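Local coordinates for putative uncharacterized protein (Mycobacterium abscessus, PDB 3RR6) that is of unproven function but belongs to the fumarylacetoacetate hydrolase family and probably binds a metal ion, perhaps acting as an isomerase or acetylpyruvate hydrolase, at residues Ala135-Ala138 against Glu139-Gly143; Thr180-Pro184 against Ala185-Ile189; Gly211-Val214 against Glu215-Ala219. One frame throughout, in Å; residues are numbered along the deposited sequence.

Contact 1 (Ala135-Ala138 against Glu139-Gly143). With EDO (1,2-ethanediol), chain G.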
loop_
_atom_site.group_PDB
_atom_site.type_symbol
_atom_site.label_atom_id
_atom_site.label_comp_id
_atom_site.label_asym_id
_atom_site.label_seq_id
_atom_site.Cartn_x
_atom_site.Cartn_y
_atom_site.Cartn_z
ATOM N N ALA A 135 -10.729 -0.226 18.467
ATOM C CA ALA A 135 -11.417 1.065 18.573
ATOM C C ALA A 135 -10.516 2.308 18.563
ATOM O O ALA A 135 -10.996 3.398 18.233
ATOM C CB ALA A 135 -12.338 1.085 19.827
ATOM N N ARG A 136 -9.231 2.160 18.908
ATOM C CA ARG A 136 -8.283 3.267 18.910
ATOM C C ARG A 136 -7.381 3.244 17.674
ATOM O O ARG A 136 -6.428 4.008 17.580
ATOM C CB ARG A 136 -7.415 3.241 20.182
ATOM C CG ARG A 136 -8.153 3.650 21.443
ATOM C CD ARG A 136 -7.200 3.735 22.614
ATOM N NE ARG A 136 -7.910 4.144 23.819
ATOM C CZ ARG A 136 -8.184 5.397 24.162
ATOM N NH1 ARG A 136 -7.806 6.425 23.408
ATOM N NH2 ARG A 136 -8.847 5.618 25.289
ATOM N N ALA A 137 -7.661 2.367 16.719
ATOM C CA ALA A 137 -6.798 2.299 15.540
ATOM C C ALA A 137 -6.773 3.627 14.773
ATOM O O ALA A 137 -5.700 4.106 14.398
ATOM C CB ALA A 137 -7.215 1.142 14.623
ATOM N N ALA A 138 -7.933 4.244 14.566
ATOM C CA ALA A 138 -8.011 5.466 13.740
ATOM C C ALA A 138 -7.129 6.608 14.255
ATOM O O ALA A 138 -6.507 7.338 13.458
ATOM C CB ALA A 138 -9.455 5.937 13.599
ATOM N N GLU A 139 -7.054 6.760 15.576
ATOM C CA GLU A 139 -6.255 7.838 16.166
ATOM C C GLU A 139 -4.746 7.637 15.967
ATOM O O GLU A 139 -3.975 8.578 16.147
ATOM C CB GLU A 139 -6.621 8.082 17.644
ATOM C CG GLU A 139 -6.158 7.040 18.631
ATOM C CD GLU A 139 -6.655 7.283 20.047
ATOM O OE1 GLU A 139 -7.482 8.197 20.250
ATOM O OE2 GLU A 139 -6.223 6.554 20.957
ATOM N N ASN A 140 -4.335 6.424 15.581
ATOM C CA ASN A 140 -2.932 6.089 15.316
ATOM C C ASN A 140 -2.605 5.975 13.834
ATOM O O ASN A 140 -1.461 5.673 13.486
ATOM C CB ASN A 140 -2.571 4.777 16.011
ATOM C CG ASN A 140 -2.531 4.928 17.520
ATOM O OD1 ASN A 140 -1.609 5.537 18.059
ATOM N ND2 ASN A 140 -3.563 4.425 18.201
ATOM N N ILE A 141 -3.598 6.208 12.980
ATOM C CA ILE A 141 -3.453 6.094 11.530
ATOM C C ILE A 141 -3.358 7.475 10.891
ATOM O O ILE A 141 -4.244 8.325 11.077
ATOM C CB ILE A 141 -4.619 5.274 10.928
ATOM C CG1 ILE A 141 -4.502 3.805 11.374
ATOM C CG2 ILE A 141 -4.652 5.407 9.393
ATOM C CD1 ILE A 141 -5.751 2.954 11.066
ATOM N N LEU A 142 -2.276 7.709 10.150
ATOM C CA LEU A 142 -2.140 8.927 9.350
ATOM C C LEU A 142 -3.189 8.984 8.241
ATOM O O LEU A 142 -3.901 9.988 8.078
ATOM C CB LEU A 142 -0.732 9.006 8.750
ATOM C CG LEU A 142 -0.467 10.169 7.800
ATOM C CD1 LEU A 142 -0.613 11.495 8.538
ATOM C CD2 LEU A 142 0.926 10.059 7.170
ATOM N N GLY A 143 -3.272 7.906 7.474
ATOM C CA GLY A 143 -4.211 7.811 6.374
ATOM C C GLY A 143 -3.965 6.560 5.560
ATOM O O GLY A 143 -3.316 5.620 6.032
HETATM C C1 EDO G . -4.230 10.800 12.553
HETATM O O1 EDO G . -5.429 10.049 12.834
HETATM C C2 EDO G . -3.192 10.715 13.673
HETATM O O2 EDO G . -2.313 9.585 13.538
HETATM O O HOH W 1 -9.465 5.954 17.214
HETATM O O HOH W 2 -8.141 9.441 23.138
#
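Two overlapping turns, closed by Asn140 N on Ala137 O (2.9 Å) and Ile141 N on Ala138 O (3.2 Å), swing the chain out of its loop and into strand 141-152 of the fumarylacetoacetate hydrolase-type domain. Beyond them Leu142 and Gly143 share Val124 as partner across the sheet, a classic bulge. The Asn140 side chain adds a third bond: ND2 donates to Arg136 O at 3.0 Å, tilted 34° from that carbonyl's plane. On the inner side Ile141 folds CG1 back over Ala137 O, and its CD1 meets Ala137 CB; both residues also touch Val214 of helix 210-220.

Outside, the Arg136 and Glu139 chains run alongside each other in one direction. Glu139 CG sits between its own backbone N and carbonyl carbon (chi1 73°), which lays the methylene 3.2 Å from Arg136 O and sends the extended chain along the arginine. There Arg136 NH1 donates a nearly straight hydrogen bond (2.9 Å) to the syn side of Glu139 OE2, a salt bridge with OE2 in the guanidinium plane but the two planes turned 41° apart. A water closes the pair, accepting from Arg136 NH1 at 3.0 Å and donating to Glu139 OE1.

Contact 2 (Thr180-Pro184 against Ala185-Ile189)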
loop_
_atom_site.group_PDB
_atom_site.type_symbol
_atom_site.label_atom_id
_atom_site.label_comp_id
_atom_site.label_asym_id
_atom_site.label_seq_id
_atom_site.Cartn_x
_atom_site.Cartn_y
_atom_site.Cartn_z
ATOM N N THR A 180 -5.898 11.437 4.133
ATOM C CA THR A 180 -6.011 11.464 5.587
ATOM C C THR A 180 -7.431 11.533 6.136
ATOM O O THR A 180 -7.613 11.321 7.333
ATOM C CB THR A 180 -5.262 12.658 6.178
ATOM O OG1 THR A 180 -5.899 13.867 5.728
ATOM C CG2 THR A 180 -3.802 12.628 5.784
ATOM N N ASP A 181 -8.420 11.836 5.296
ATOM C CA ASP A 181 -9.806 11.991 5.787
ATOM C C ASP A 181 -10.767 10.916 5.256
ATOM O O ASP A 181 -11.980 11.134 5.169
ATOM C CB ASP A 181 -10.322 13.413 5.490
ATOM C CG ASP A 181 -10.257 13.793 4.006
ATOM O OD1 ASP A 181 -9.535 13.144 3.211
ATOM O OD2 ASP A 181 -10.940 14.777 3.630
ATOM N N LEU A 182 -10.218 9.742 4.970
ATOM C CA LEU A 182 -10.922 8.684 4.245
ATOM C C LEU A 182 -11.435 7.583 5.177
ATOM O O LEU A 182 -10.707 7.097 6.033
ATOM C CB LEU A 182 -9.970 8.078 3.211
ATOM C CG LEU A 182 -10.536 7.025 2.264
ATOM C CD1 LEU A 182 -11.642 7.623 1.418
ATOM C CD2 LEU A 182 -9.409 6.443 1.392
ATOM N N ASP A 183 -12.694 7.192 5.003
ATOM C CA ASP A 183 -13.253 6.038 5.697
ATOM C C ASP A 183 -12.985 4.782 4.855
ATOM O O ASP A 183 -13.468 4.685 3.726
ATOM C CB ASP A 183 -14.756 6.239 5.888
ATOM C CG ASP A 183 -15.405 5.147 6.717
ATOM O OD1 ASP A 183 -14.766 4.118 7.003
ATOM O OD2 ASP A 183 -16.584 5.327 7.094
ATOM N N PRO A 184 -12.207 3.818 5.391
ATOM C CA PRO A 184 -11.848 2.617 4.621
ATOM C C PRO A 184 -12.913 1.509 4.636
ATOM O O PRO A 184 -12.668 0.422 4.119
ATOM C CB PRO A 184 -10.588 2.125 5.345
ATOM C CG PRO A 184 -10.854 2.493 6.769
ATOM C CD PRO A 184 -11.555 3.825 6.714
ATOM N N ALA A 185 -14.084 1.779 5.204
ATOM C CA ALA A 185 -15.072 0.724 5.462
ATOM C C ALA A 185 -15.663 0.076 4.202
ATOM O O ALA A 185 -15.991 -1.110 4.232
ATOM C CB ALA A 185 -16.195 1.259 6.351
ATOM N N ASP A 186 -15.809 0.837 3.116
ATOM C CA ASP A 186 -16.474 0.318 1.907
ATOM C C ASP A 186 -16.020 1.001 0.615
ATOM O O ASP A 186 -16.783 1.719 -0.037
ATOM C CB ASP A 186 -18.000 0.431 2.053
ATOM C CG ASP A 186 -18.752 -0.253 0.928
ATOM O OD1 ASP A 186 -18.201 -1.200 0.323
ATOM O OD2 ASP A 186 -19.902 0.165 0.641
ATOM N N LEU A 187 -14.777 0.741 0.233
ATOM C CA LEU A 187 -14.180 1.326 -0.966
ATOM C C LEU A 187 -13.955 0.266 -2.029
ATOM O O LEU A 187 -13.500 -0.822 -1.709
ATOM C CB LEU A 187 -12.817 1.922 -0.604
ATOM C CG LEU A 187 -12.796 3.000 0.484
ATOM C CD1 LEU A 187 -11.356 3.406 0.816
ATOM C CD2 LEU A 187 -13.642 4.199 0.077
ATOM N N GLU A 188 -14.232 0.586 -3.295
ATOM C CA GLU A 188 -13.852 -0.320 -4.389
ATOM C C GLU A 188 -12.346 -0.372 -4.557
ATOM O O GLU A 188 -11.660 0.660 -4.487
ATOM C CB GLU A 188 -14.478 0.078 -5.734
ATOM C CG GLU A 188 -14.240 -0.999 -6.808
ATOM C CD GLU A 188 -14.654 -0.603 -8.216
ATOM O OE1 GLU A 188 -15.769 -0.968 -8.607
ATOM O OE2 GLU A 188 -13.839 0.025 -8.936
ATOM N N ILE A 189 -11.836 -1.580 -4.786
ATOM C CA ILE A 189 -10.437 -1.800 -5.123
ATOM C C ILE A 189 -10.398 -2.627 -6.401
ATOM O O ILE A 189 -11.131 -3.611 -6.525
ATOM C CB ILE A 189 -9.662 -2.491 -3.958
ATOM C CG1 ILE A 189 -8.218 -2.788 -4.366
ATOM C CG2 ILE A 189 -10.365 -3.773 -3.485
ATOM C CD1 ILE A 189 -7.335 -3.133 -3.186
HETATM O O HOH W 3 -15.924 3.737 2.926
#
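Asp183 and Ala185 make the polar link of this bend: Asp183 OD1 accepts from Ala185 N at 3.0 Å. The aspartate places CG anti to its backbone N (chi1 -175°), which brings the carboxylate back over the next peptide but one. The N-H comes in from above, 49° out of the carboxylate plane, and the Ala185 methyl lies beside the same oxygen, CB to OD1 3.3 Å. A side-chain oxygen bonded to the backbone N two residues on is an Asx turn, with Pro184 in its middle position.

Water carries the second polar link. One molecule donates to Asp183 O at 2.8 Å and accepts from Asp186 N at 2.9 Å, bridging these two backbone groups. The turn belongs to the connection that takes the chain from strand 172-179 to strand 188-193, which pairs with strands 196-202 and 245-250. Thr203 OG1 bonds to both Pro184 O and Leu187 N; Asp186 OD1 is taken up by Ser204 OG and by a salt bridge to Arg202.

The apolar contact is between two leucines, whose side chains meet end to end, Leu182 CD2 to Leu187 CD1 at 3.7 Å. Leu187 also sets a methyl against the backbone of the other segment, its CD2 3.7 Å from Asp183 O, while its CD1 comes to 3.9 Å from Pro184 CA. Behind the two leucines, Leu182 rests on Ile253 and Leu187 on Ile250.

Contact 3 (Gly211-Val214 against Glu215-Ala219)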
loop_
_atom_site.group_PDB
_atom_site.type_symbol
_atom_site.label_atom_id
_atom_site.label_comp_id
_atom_site.label_asym_id
_atom_site.label_seq_id
_atom_site.Cartn_x
_atom_site.Cartn_y
_atom_site.Cartn_z
ATOM N N GLY A 211 -9.291 -1.843 11.829
ATOM C CA GLY A 211 -9.123 -1.862 13.277
ATOM C C GLY A 211 -8.576 -3.179 13.807
ATOM O O GLY A 211 -7.666 -3.202 14.637
ATOM N N ALA A 212 -9.135 -4.278 13.316
ATOM C CA ALA A 212 -8.725 -5.619 13.713
ATOM C C ALA A 212 -7.281 -5.897 13.301
ATOM O O ALA A 212 -6.526 -6.524 14.041
ATOM C CB ALA A 212 -9.665 -6.652 13.091
ATOM N N ILE A 213 -6.907 -5.418 12.119
ATOM C CA ILE A 213 -5.548 -5.573 11.613
ATOM C C ILE A 213 -4.546 -4.831 12.485
ATOM O O ILE A 213 -3.526 -5.387 12.872
ATOM C CB ILE A 213 -5.441 -5.091 10.153
ATOM C CG1 ILE A 213 -6.258 -5.995 9.238
ATOM C CG2 ILE A 213 -3.967 -5.064 9.684
ATOM C CD1 ILE A 213 -6.440 -5.435 7.825
ATOM N N VAL A 214 -4.841 -3.569 12.787
ATOM C CA VAL A 214 -3.950 -2.775 13.656
ATOM C C VAL A 214 -3.866 -3.404 15.046
ATOM O O VAL A 214 -2.786 -3.484 15.637
ATOM C CB VAL A 214 -4.390 -1.311 13.711
ATOM C CG1 VAL A 214 -3.619 -0.533 14.787
ATOM C CG2 VAL A 214 -4.200 -0.661 12.344
ATOM N N GLU A 215 -4.993 -3.881 15.573
ATOM C CA GLU A 215 -4.975 -4.582 16.856
ATOM C C GLU A 215 -4.049 -5.806 16.850
ATOM O O GLU A 215 -3.234 -5.990 17.763
ATOM C CB GLU A 215 -6.391 -4.986 17.289
ATOM C CG GLU A 215 -6.458 -5.594 18.678
ATOM C CD GLU A 215 -7.862 -5.930 19.113
ATOM O OE1 GLU A 215 -8.681 -5.009 19.266
ATOM O OE2 GLU A 215 -8.145 -7.131 19.318
ATOM N N TRP A 216 -4.155 -6.627 15.813
ATOM C CA TRP A 216 -3.330 -7.831 15.725
ATOM C C TRP A 216 -1.851 -7.485 15.584
ATOM O O TRP A 216 -1.012 -8.005 16.336
ATOM C CB TRP A 216 -3.783 -8.701 14.550
ATOM C CG TRP A 216 -3.068 -10.005 14.421
ATOM C CD1 TRP A 216 -1.962 -10.264 13.653
ATOM C CD2 TRP A 216 -3.416 -11.247 15.051
ATOM N NE1 TRP A 216 -1.601 -11.585 13.779
ATOM C CE2 TRP A 216 -2.479 -12.212 14.621
ATOM C CE3 TRP A 216 -4.434 -11.638 15.925
ATOM C CZ2 TRP A 216 -2.527 -13.540 15.045
ATOM C CZ3 TRP A 216 -4.476 -12.955 16.344
ATOM C CH2 TRP A 216 -3.524 -13.890 15.904
ATOM N N VAL A 217 -1.532 -6.625 14.623
ATOM C CA VAL A 217 -0.127 -6.314 14.330
ATOM C C VAL A 217 0.518 -5.599 15.521
ATOM O O VAL A 217 1.627 -5.933 15.914
ATOM C CB VAL A 217 0.020 -5.499 13.056
ATOM C CG1 VAL A 217 1.501 -5.077 12.859
ATOM C CG2 VAL A 217 -0.477 -6.295 11.857
ATOM N N SER A 218 -0.184 -4.624 16.106
ATOM C CA SER A 218 0.407 -3.861 17.209
ATOM C C SER A 218 0.482 -4.645 18.516
ATOM O O SER A 218 1.191 -4.231 19.423
ATOM C CB SER A 218 -0.323 -2.540 17.420
ATOM O OG SER A 218 -1.581 -2.745 18.038
ATOM N N ALA A 219 -0.236 -5.761 18.636
ATOM C CA ALA A 219 -0.062 -6.642 19.785
ATOM C C ALA A 219 1.269 -7.393 19.688
ATOM O O ALA A 219 1.868 -7.748 20.708
ATOM C CB ALA A 219 -1.225 -7.640 19.872
#
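Ser218 grips Val214 O twice, through OG at 2.8 Å and through its backbone N at 2.9 Å, the two donors arriving from opposite faces of the carbonyl plane. The hydroxyl can fold back this way because chi1 of 74° tucks OG over the preceding turn of the helix. The bond to Val214 O thus spends the hydroxyl proton on the helix's own backbone, which leaves OG as an acceptor for an outside N-H.

Earlier along the helix the backbone bonds follow the regular i to i+4 pattern: Glu215 N to Gly211 O, Trp216 N to Ala212 O, and Val217 N to Ile213 O at 2.9 Å. One turn apart, Val217 CG2 lies 3.3 Å from the backbone Ile213 O and 4.3 Å from Ile213 CG2.

Farther out, Glu215 extends away from the helix and its OE1 accepts from Ala134 N. With Val132 N bonded to Ser218 OG and a backbone bond between Ser218 and Asp131, this ties one flank of helix 210-220 to the loop ahead of strand 141-152. The apolar flank lies against strands: Ile213 on Met70 and Val217 on Val68 of strand 67-70, and Val217 with Trp216 on Ile91 of strand 91-94.

In the fold
From the N terminus the three contacts come in series, none nested in or crossing another. Contact 1 closes the loop after strand 115-125 and starts strand 141-152; contact 2 closes the bend between strands 172-179 and 188-193; contact 3 lies within helix 210-220. In space contacts 1 and 3 are neighbours, with Ala137 CB 3.8 Å from Gly211 CA and Ile141 CD1 4.1 Å from Val214 CG2, so the helix packs on the turn. Contact 2 touches contact 1 through Thr180 CG2, 3.5 Å from Leu142 O; it stays about 7 Å from contact 3 between nearest atoms and leads into strand 188-193, which pairs with 245-250.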